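Local coordinates for tailspike protein (PDB 6E1R) that probably binds and cleaves the capsular polysaccharide of its Acinetobacter host, working as a trimeric phage tailspike depolymerase, at residues A[63-68]-A[72-77]; A[84-89]-A[94-99]; A[103-108]-A[126-131]. One frame throughout, in Å; residues are numbered along the deposited sequence.

In the fold
From the N terminus, the chain first builds a small mixed sheet, and contact 1 closes the hairpin of strands 66-67 and 70-72 on its edge. After the short strand 79-80, contact 2 closes the loop that turns back onto the start of helix 94-106, the helix at the N-terminal end of the parallel beta-helix. Contact 3 then spans strands 111-113, 117-119 and 123-124 to set the end of that helix against residues 126-129. The three loops follow in series, none enclosing another. Val64 joins them: its CG2 packs on Leu99 CD2 of contact 2, and its CG1 meets Thr103 CG2 from 103-108.

Contact 1 (A[63-68]-A[72-77]); sequences GVTVIN and KQFSAG
Lys72, which packs on Val64 and Thr65, sends its NZ to Asp49 OD2 in a salt bridge, and the same oxygen takes a weak hydrogen bond from Phe74 N. The contact lies at the open end of a beta hairpin, strands 66-67 and 70-72, on the edge of the N-terminal mixed sheet. Its backbone link, Lys72 N to Thr65 O, is modelled at 2.4 Å, too short to trust at this resolution. Beyond it the lysine chain leans on peptide oxygens, with CD 3.8 Å from Val64 O. With CG anti to the backbone N (chi1 -167°), the chain extends straight to CE and bends at its last torsion toward Asp49. On the way, Lys72 CD passes over one face of the Phe74 ring, 3.7 Å above its plane and offset toward the rim. Phe74 also makes a cation-pi interaction with Arg109. The hydroxyl of Thr65 is taken by Asn62 ND2, while its methyl serves the aromatic side: Thr65 CG2 comes to the ring edge, near the ring plane, 4.3 Å from Phe74 CZ.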
loop_
_atom_site.group_PDB
_atom_site.type_symbol
_atom_site.label_atom_id
_atom_site.label_comp_id
_atom_site.label_asym_id
_atom_site.label_seq_id
_atom_site.Cartn_x
_atom_site.Cartn_y
_atom_site.Cartn_z
ATOM N N GLY A 63 -46.548 -14.514 11.160
ATOM C CA GLY A 63 -45.626 -15.543 11.587
ATOM C C GLY A 63 -44.379 -15.052 12.288
ATOM O O GLY A 63 -43.587 -15.881 12.756
ATOM N N VAL A 64 -44.172 -13.738 12.374
ATOM C CA VAL A 64 -42.971 -13.191 12.995
ATOM C C VAL A 64 -43.351 -12.114 14.003
ATOM O O VAL A 64 -43.250 -12.321 15.217
ATOM C CB VAL A 64 -42.002 -12.628 11.939
ATOM C CG1 VAL A 64 -40.763 -12.052 12.610
ATOM C CG2 VAL A 64 -41.612 -13.703 10.938
ATOM N N THR A 65 -43.779 -10.952 13.506
ATOM C CA THR A 65 -44.033 -9.815 14.383
ATOM C C THR A 65 -45.413 -9.885 15.030
ATOM O O THR A 65 -45.549 -9.611 16.226
ATOM C CB THR A 65 -43.870 -8.505 13.611
ATOM O OG1 THR A 65 -44.677 -8.538 12.428
ATOM C CG2 THR A 65 -42.413 -8.291 13.226
ATOM N N VAL A 66 -46.442 -10.246 14.267
ATOM C CA VAL A 66 -47.810 -10.334 14.767
ATOM C C VAL A 66 -48.336 -11.736 14.491
ATOM O O VAL A 66 -48.279 -12.212 13.352
ATOM C CB VAL A 66 -48.729 -9.273 14.131
ATOM C CG1 VAL A 66 -49.701 -8.727 15.163
ATOM C CG2 VAL A 66 -47.907 -8.147 13.529
ATOM N N ILE A 67 -48.844 -12.391 15.535
ATOM C CA ILE A 67 -49.348 -13.762 15.445
ATOM C C ILE A 67 -50.744 -13.764 16.066
ATOM O O ILE A 67 -50.900 -13.906 17.283
ATOM C CB ILE A 67 -48.428 -14.773 16.136
ATOM C CG1 ILE A 67 -47.055 -14.783 15.458
ATOM C CG2 ILE A 67 -49.034 -16.166 16.094
ATOM C CD1 ILE A 67 -46.031 -15.647 16.158
ATOM N N ASN A 68 -51.769 -13.602 15.226
ATOM C CA ASN A 68 -53.172 -13.597 15.653
ATOM C C ASN A 68 -53.410 -12.616 16.801
ATOM O O ASN A 68 -54.038 -12.938 17.811
ATOM C CB ASN A 68 -53.638 -15.005 16.026
ATOM C CG ASN A 68 -53.937 -15.861 14.810
ATOM O OD1 ASN A 68 -54.203 -15.345 13.723
ATOM N ND2 ASN A 68 -53.904 -17.176 14.987
ATOM N N LYS A 72 -44.936 -9.039 18.507
ATOM C CA LYS A 72 -43.608 -9.292 19.049
ATOM C C LYS A 72 -43.072 -8.042 19.734
ATOM O O LYS A 72 -43.127 -6.942 19.176
ATOM C CB LYS A 72 -42.672 -9.735 17.925
ATOM C CG LYS A 72 -41.349 -10.314 18.383
ATOM C CD LYS A 72 -40.491 -10.703 17.188
ATOM C CE LYS A 72 -39.220 -11.415 17.620
ATOM N NZ LYS A 72 -39.515 -12.635 18.419
ATOM N N GLN A 73 -42.564 -8.210 20.953
ATOM C CA GLN A 73 -42.100 -7.084 21.755
ATOM C C GLN A 73 -40.604 -6.819 21.628
ATOM O O GLN A 73 -40.141 -5.776 22.102
ATOM C CB GLN A 73 -42.451 -7.305 23.231
ATOM C CG GLN A 73 -43.946 -7.339 23.511
ATOM C CD GLN A 73 -44.639 -6.040 23.146
ATOM O OE1 GLN A 73 -44.532 -5.044 23.862
ATOM N NE2 GLN A 73 -45.355 -6.045 22.028
ATOM N N PHE A 74 -39.847 -7.727 21.013
ATOM C CA PHE A 74 -38.403 -7.578 20.824
ATOM C C PHE A 74 -37.703 -7.287 22.151
ATOM O O PHE A 74 -37.038 -6.265 22.332
ATOM C CB PHE A 74 -38.093 -6.494 19.787
ATOM C CG PHE A 74 -38.407 -6.897 18.373
ATOM C CD1 PHE A 74 -37.478 -7.593 17.615
ATOM C CD2 PHE A 74 -39.623 -6.570 17.796
ATOM C CE1 PHE A 74 -37.760 -7.963 16.313
ATOM C CE2 PHE A 74 -39.910 -6.936 16.493
ATOM C CZ PHE A 74 -38.977 -7.633 15.750
ATOM N N SER A 75 -37.872 -8.220 23.093
ATOM C CA SER A 75 -37.242 -8.074 24.400
ATOM C C SER A 75 -35.723 -8.096 24.290
ATOM O O SER A 75 -35.029 -7.385 25.026
ATOM C CB SER A 75 -37.730 -9.173 25.344
ATOM O OG SER A 75 -39.121 -9.049 25.586
ATOM N N ALA A 76 -35.188 -8.902 23.376
ATOM C CA ALA A 76 -33.752 -8.926 23.135
ATOM C C ALA A 76 -33.288 -7.796 22.226
ATOM O O ALA A 76 -32.083 -7.533 22.157
ATOM C CB ALA A 76 -33.339 -10.270 22.534
ATOM N N GLY A 77 -34.206 -7.131 21.528
ATOM C CA GLY A 77 -33.828 -6.049 20.642
ATOM C C GLY A 77 -33.160 -6.501 19.366
ATOM O O GLY A 77 -32.517 -5.694 18.692
#

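Contact 2 (A[84-89]-A[94-99]); sequences CGADPS and SAALDL
The loop leading into helix 94-106, together with the first turns of that helix, forms the N-terminal end of a parallel beta-helix, an arrangement resembling other phage tailspikes and pectate-lyase-like proteins. Residues 84-86 lie along the helix, and their closest CA atoms, Gly85 and Ala96, are 5.0 Å apart. The centre of the contact is a methyl group set against a peptide. Ala96 CB points at the loop and stands 3.5 Å from Gly85 C, the carbon of the Gly85-Ala86 peptide. It is equally close to the nitrogen of that peptide, Ala86 N, and packs beside the Ala86 methyl as well, with CB to CB at 4.0 Å. Gly85 has a positive phi of 108°, and its O accepts a hydrogen bond from Tyr41 OH.

One turn further on, Leu99 reaches the start of the loop. Its chi1 of -179° sends the chain toward Cys84, and chi2 then turns CD2 to within 3.5 Å of Cys84 O. Cys84 answers with its CB, 4.4 Å from Leu99 CG and 3.9 Å from Ala96 O. The loop has its own polar brace farther out: Ser89 OG bonds to Asp87 OD1 at 2.9 Å, approaching from above the carboxylate plane. At the helix start, Ser94 OG is bonded to Asp92 and to the backbone N of Asn120 and Thr121. No hydrogen bond crosses between the two segments, and their fit rests on van der Waals packing, of the Ala96 methyl and a leucine branch on peptide atoms and of apolar side chains on one another.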
loop_
_atom_site.group_PDB
_atom_site.type_symbol
_atom_site.label_atom_id
_atom_site.label_comp_id
_atom_site.label_asym_id
_atom_site.label_seq_id
_atom_site.Cartn_x
_atom_site.Cartn_y
_atom_site.Cartn_z
ATOM N N CYS A 84 -38.331 -16.418 12.996
ATOM C CA CYS A 84 -39.017 -16.414 11.711
ATOM C C CYS A 84 -39.422 -17.810 11.254
ATOM O O CYS A 84 -39.790 -17.984 10.087
ATOM C CB CYS A 84 -38.143 -15.745 10.648
ATOM S SG CYS A 84 -37.724 -14.023 11.008
ATOM N N GLY A 85 -39.362 -18.804 12.134
ATOM C CA GLY A 85 -39.786 -20.147 11.802
ATOM C C GLY A 85 -38.681 -21.170 11.636
ATOM O O GLY A 85 -38.971 -22.300 11.226
ATOM N N ALA A 86 -37.433 -20.820 11.934
ATOM C CA ALA A 86 -36.326 -21.760 11.791
ATOM C C ALA A 86 -36.399 -22.793 12.907
ATOM O O ALA A 86 -36.234 -22.461 14.085
ATOM C CB ALA A 86 -34.994 -21.020 11.813
ATOM N N ASP A 87 -36.641 -24.050 12.539
ATOM C CA ASP A 87 -36.793 -25.114 13.517
ATOM C C ASP A 87 -35.472 -25.853 13.651
ATOM O O ASP A 87 -35.030 -26.492 12.684
ATOM C CB ASP A 87 -37.904 -26.074 13.093
ATOM C CG ASP A 87 -38.266 -27.071 14.175
ATOM O OD1 ASP A 87 -37.751 -26.944 15.305
ATOM O OD2 ASP A 87 -39.075 -27.980 13.894
ATOM N N PRO A 88 -34.804 -25.792 14.807
ATOM C CA PRO A 88 -33.525 -26.507 14.953
ATOM C C PRO A 88 -33.638 -28.010 14.781
ATOM O O PRO A 88 -32.666 -28.650 14.361
ATOM C CB PRO A 88 -33.079 -26.132 16.374
ATOM C CG PRO A 88 -33.783 -24.842 16.665
ATOM C CD PRO A 88 -35.108 -24.949 15.974
ATOM N N SER A 89 -34.793 -28.600 15.095
ATOM C CA SER A 89 -34.975 -30.034 14.911
ATOM C C SER A 89 -35.299 -30.408 13.471
ATOM O O SER A 89 -35.171 -31.582 13.106
ATOM C CB SER A 89 -36.079 -30.550 15.838
ATOM O OG SER A 89 -37.262 -29.782 15.703
ATOM N N SER A 94 -35.052 -23.430 4.704
ATOM C CA SER A 94 -35.056 -22.558 3.532
ATOM C C SER A 94 -36.174 -21.526 3.611
ATOM O O SER A 94 -35.926 -20.316 3.532
ATOM C CB SER A 94 -35.187 -23.396 2.258
ATOM O OG SER A 94 -34.215 -24.425 2.220
ATOM N N ALA A 95 -37.419 -21.988 3.757
ATOM C CA ALA A 95 -38.548 -21.067 3.822
ATOM C C ALA A 95 -38.445 -20.137 5.022
ATOM O O ALA A 95 -38.890 -18.985 4.956
ATOM C CB ALA A 95 -39.862 -21.847 3.863
ATOM N N ALA A 96 -37.856 -20.612 6.121
ATOM C CA ALA A 96 -37.656 -19.753 7.282
ATOM C C ALA A 96 -36.642 -18.658 6.983
ATOM O O ALA A 96 -36.832 -17.502 7.382
ATOM C CB ALA A 96 -37.210 -20.586 8.482
ATOM N N LEU A 97 -35.559 -18.999 6.281
ATOM C CA LEU A 97 -34.565 -17.990 5.933
ATOM C C LEU A 97 -35.146 -16.962 4.971
ATOM O O LEU A 97 -34.885 -15.762 5.106
ATOM C CB LEU A 97 -33.326 -18.654 5.331
ATOM C CG LEU A 97 -32.154 -17.730 4.988
ATOM C CD1 LEU A 97 -31.661 -16.993 6.223
ATOM C CD2 LEU A 97 -31.023 -18.512 4.341
ATOM N N ASP A 98 -35.955 -17.414 4.008
ATOM C CA ASP A 98 -36.578 -16.487 3.065
ATOM C C ASP A 98 -37.454 -15.474 3.789
ATOM O O ASP A 98 -37.407 -14.275 3.487
ATOM C CB ASP A 98 -37.388 -17.262 2.026
ATOM C CG ASP A 98 -37.953 -16.366 0.940
ATOM O OD1 ASP A 98 -37.158 -15.746 0.205
ATOM O OD2 ASP A 98 -39.194 -16.287 0.820
ATOM N N LEU A 99 -38.255 -15.936 4.752
ATOM C CA LEU A 99 -39.054 -15.014 5.550
ATOM C C LEU A 99 -38.173 -14.100 6.392
ATOM O O LEU A 99 -38.544 -12.953 6.657
ATOM C CB LEU A 99 -40.019 -15.800 6.437
ATOM C CG LEU A 99 -40.957 -15.004 7.345
ATOM C CD1 LEU A 99 -41.760 -13.999 6.539
ATOM C CD2 LEU A 99 -41.877 -15.952 8.095
#

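Contact 3 (A[103-108]-A[126-131]); sequences TATSLK and DATLRI
Thr105, near the end of helix 94-106, sits in the bend made by Asp126 to Leu129, a type II beta turn leading into strand 129-133 of the parallel beta-helix. The polar part comes first. Thr105 OG1 lies 3.4 Å from Asp126 OD2, yet its hydrogen bond goes back along the helix to Val101 O. Asp126 likewise has its main partner elsewhere: OD1 forms a salt bridge with Lys156 NZ. The two side chains cross at about a right angle, and the aspartate CB also rests on the threonine, 3.7 Å from Thr105 CG2.

The backbone shapes both partners. Thr128 takes a positive phi of 62° in the turn, and Lys108 ends the helix in a Schellman motif. Strand 129-133 then runs between 111-113 and 164-167, and a second subunit adds to this region: Lys108 makes a cation-pi interaction with its Phe140, and Arg130 NH1 bonds to its Gly133 O.

Van der Waals contacts of the Thr105 methyl do most of the joining. This methyl, anti to its own carbonyl carbon, dips into the turn, with CG2 3.4 Å from Ala127 O. It next meets the backbone of Leu129, at 3.7 Å from its CA. Leu129 CB and CD1 lie beside it, at 3.8 Å and 4.1 Å from Thr105 CG2.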
loop_
_atom_site.group_PDB
_atom_site.type_symbol
_atom_site.label_atom_id
_atom_site.label_comp_id
_atom_site.label_asym_id
_atom_site.label_seq_id
_atom_site.Cartn_x
_atom_site.Cartn_y
_atom_site.Cartn_z
ATOM N N THR A 103 -38.260 -10.152 6.048
ATOM C CA THR A 103 -38.700 -9.389 7.213
ATOM C C THR A 103 -37.645 -8.381 7.648
ATOM O O THR A 103 -37.959 -7.210 7.889
ATOM C CB THR A 103 -39.043 -10.335 8.368
ATOM O OG1 THR A 103 -40.111 -11.208 7.974
ATOM C CG2 THR A 103 -39.466 -9.547 9.597
ATOM N N ALA A 104 -36.387 -8.816 7.749
ATOM C CA ALA A 104 -35.331 -7.923 8.216
ATOM C C ALA A 104 -35.137 -6.744 7.269
ATOM O O ALA A 104 -34.921 -5.611 7.713
ATOM C CB ALA A 104 -34.025 -8.697 8.388
ATOM N N THR A 105 -35.218 -6.990 5.959
ATOM C CA THR A 105 -35.023 -5.908 4.998
ATOM C C THR A 105 -36.227 -4.974 4.964
ATOM O O THR A 105 -36.066 -3.751 4.875
ATOM C CB THR A 105 -34.741 -6.477 3.607
ATOM O OG1 THR A 105 -35.745 -7.438 3.263
ATOM C CG2 THR A 105 -33.370 -7.140 3.570
ATOM N N SER A 106 -37.440 -5.527 5.032
ATOM C CA SER A 106 -38.627 -4.679 5.038
ATOM C C SER A 106 -38.733 -3.883 6.331
ATOM O O SER A 106 -39.305 -2.788 6.340
ATOM C CB SER A 106 -39.885 -5.520 4.827
ATOM O OG SER A 106 -40.003 -6.520 5.824
ATOM N N LEU A 107 -38.181 -4.409 7.423
ATOM C CA LEU A 107 -38.183 -3.720 8.705
ATOM C C LEU A 107 -36.963 -2.829 8.895
ATOM O O LEU A 107 -36.896 -2.107 9.896
ATOM C CB LEU A 107 -38.252 -4.739 9.848
ATOM C CG LEU A 107 -39.635 -5.295 10.194
ATOM C CD1 LEU A 107 -39.536 -6.296 11.331
ATOM C CD2 LEU A 107 -40.600 -4.175 10.546
ATOM N N LYS A 108 -36.009 -2.867 7.960
ATOM C CA LYS A 108 -34.790 -2.059 8.017
ATOM C C LYS A 108 -34.031 -2.309 9.319
ATOM O O LYS A 108 -33.723 -1.385 10.075
ATOM C CB LYS A 108 -35.105 -0.569 7.849
ATOM C CG LYS A 108 -35.686 -0.177 6.500
ATOM C CD LYS A 108 -35.876 1.333 6.422
ATOM C CE LYS A 108 -36.825 1.733 5.303
ATOM N NZ LYS A 108 -36.685 0.874 4.101
ATOM N N ASP A 126 -32.243 -9.910 -0.855
ATOM C CA ASP A 126 -32.927 -8.626 -0.852
ATOM C C ASP A 126 -31.934 -7.499 -0.604
ATOM O O ASP A 126 -30.906 -7.677 0.056
ATOM C CB ASP A 126 -34.016 -8.595 0.219
ATOM C CG ASP A 126 -35.156 -9.542 -0.081
ATOM O OD1 ASP A 126 -35.317 -9.932 -1.257
ATOM O OD2 ASP A 126 -35.891 -9.896 0.862
ATOM N N ALA A 127 -32.249 -6.327 -1.147
ATOM C CA ALA A 127 -31.360 -5.185 -1.000
ATOM C C ALA A 127 -31.255 -4.778 0.466
ATOM O O ALA A 127 -32.183 -4.969 1.256
ATOM C CB ALA A 127 -31.862 -4.011 -1.840
ATOM N N THR A 128 -30.099 -4.217 0.823
ATOM C CA THR A 128 -29.817 -3.680 2.156
ATOM C C THR A 128 -29.873 -4.744 3.248
ATOM O O THR A 128 -30.082 -4.419 4.420
ATOM C CB THR A 128 -30.754 -2.519 2.508
ATOM O OG1 THR A 128 -32.089 -3.010 2.681
ATOM C CG2 THR A 128 -30.734 -1.471 1.406
ATOM N N LEU A 129 -29.681 -6.015 2.900
ATOM C CA LEU A 129 -29.678 -7.068 3.907
ATOM C C LEU A 129 -28.407 -6.999 4.742
ATOM O O LEU A 129 -27.297 -7.061 4.205
ATOM C CB LEU A 129 -29.792 -8.442 3.254
ATOM C CG LEU A 129 -29.532 -9.587 4.243
ATOM C CD1 LEU A 129 -30.636 -9.679 5.293
ATOM C CD2 LEU A 129 -29.335 -10.919 3.532
ATOM N N ARG A 130 -28.567 -6.881 6.056
ATOM C CA ARG A 130 -27.461 -7.005 7.000
ATOM C C ARG A 130 -27.725 -8.233 7.860
ATOM O O ARG A 130 -28.647 -8.235 8.682
ATOM C CB ARG A 130 -27.318 -5.745 7.852
ATOM C CG ARG A 130 -26.290 -5.862 8.962
ATOM C CD ARG A 130 -26.268 -4.606 9.813
ATOM N NE ARG A 130 -25.491 -4.785 11.035
ATOM C CZ ARG A 130 -25.496 -3.929 12.051
ATOM N NH1 ARG A 130 -26.232 -2.828 11.987
ATOM N NH2 ARG A 130 -24.759 -4.169 13.127
ATOM N N ILE A 131 -26.921 -9.275 7.667
ATOM C CA ILE A 131 -27.095 -10.547 8.356
ATOM C C ILE A 131 -25.777 -10.917 9.021
ATOM O O ILE A 131 -24.714 -10.835 8.394
ATOM C CB ILE A 131 -27.568 -11.653 7.390
ATOM C CG1 ILE A 131 -27.624 -13.010 8.093
ATOM C CG2 ILE A 131 -26.688 -11.708 6.146
ATOM C CD1 ILE A 131 -28.170 -14.115 7.216
#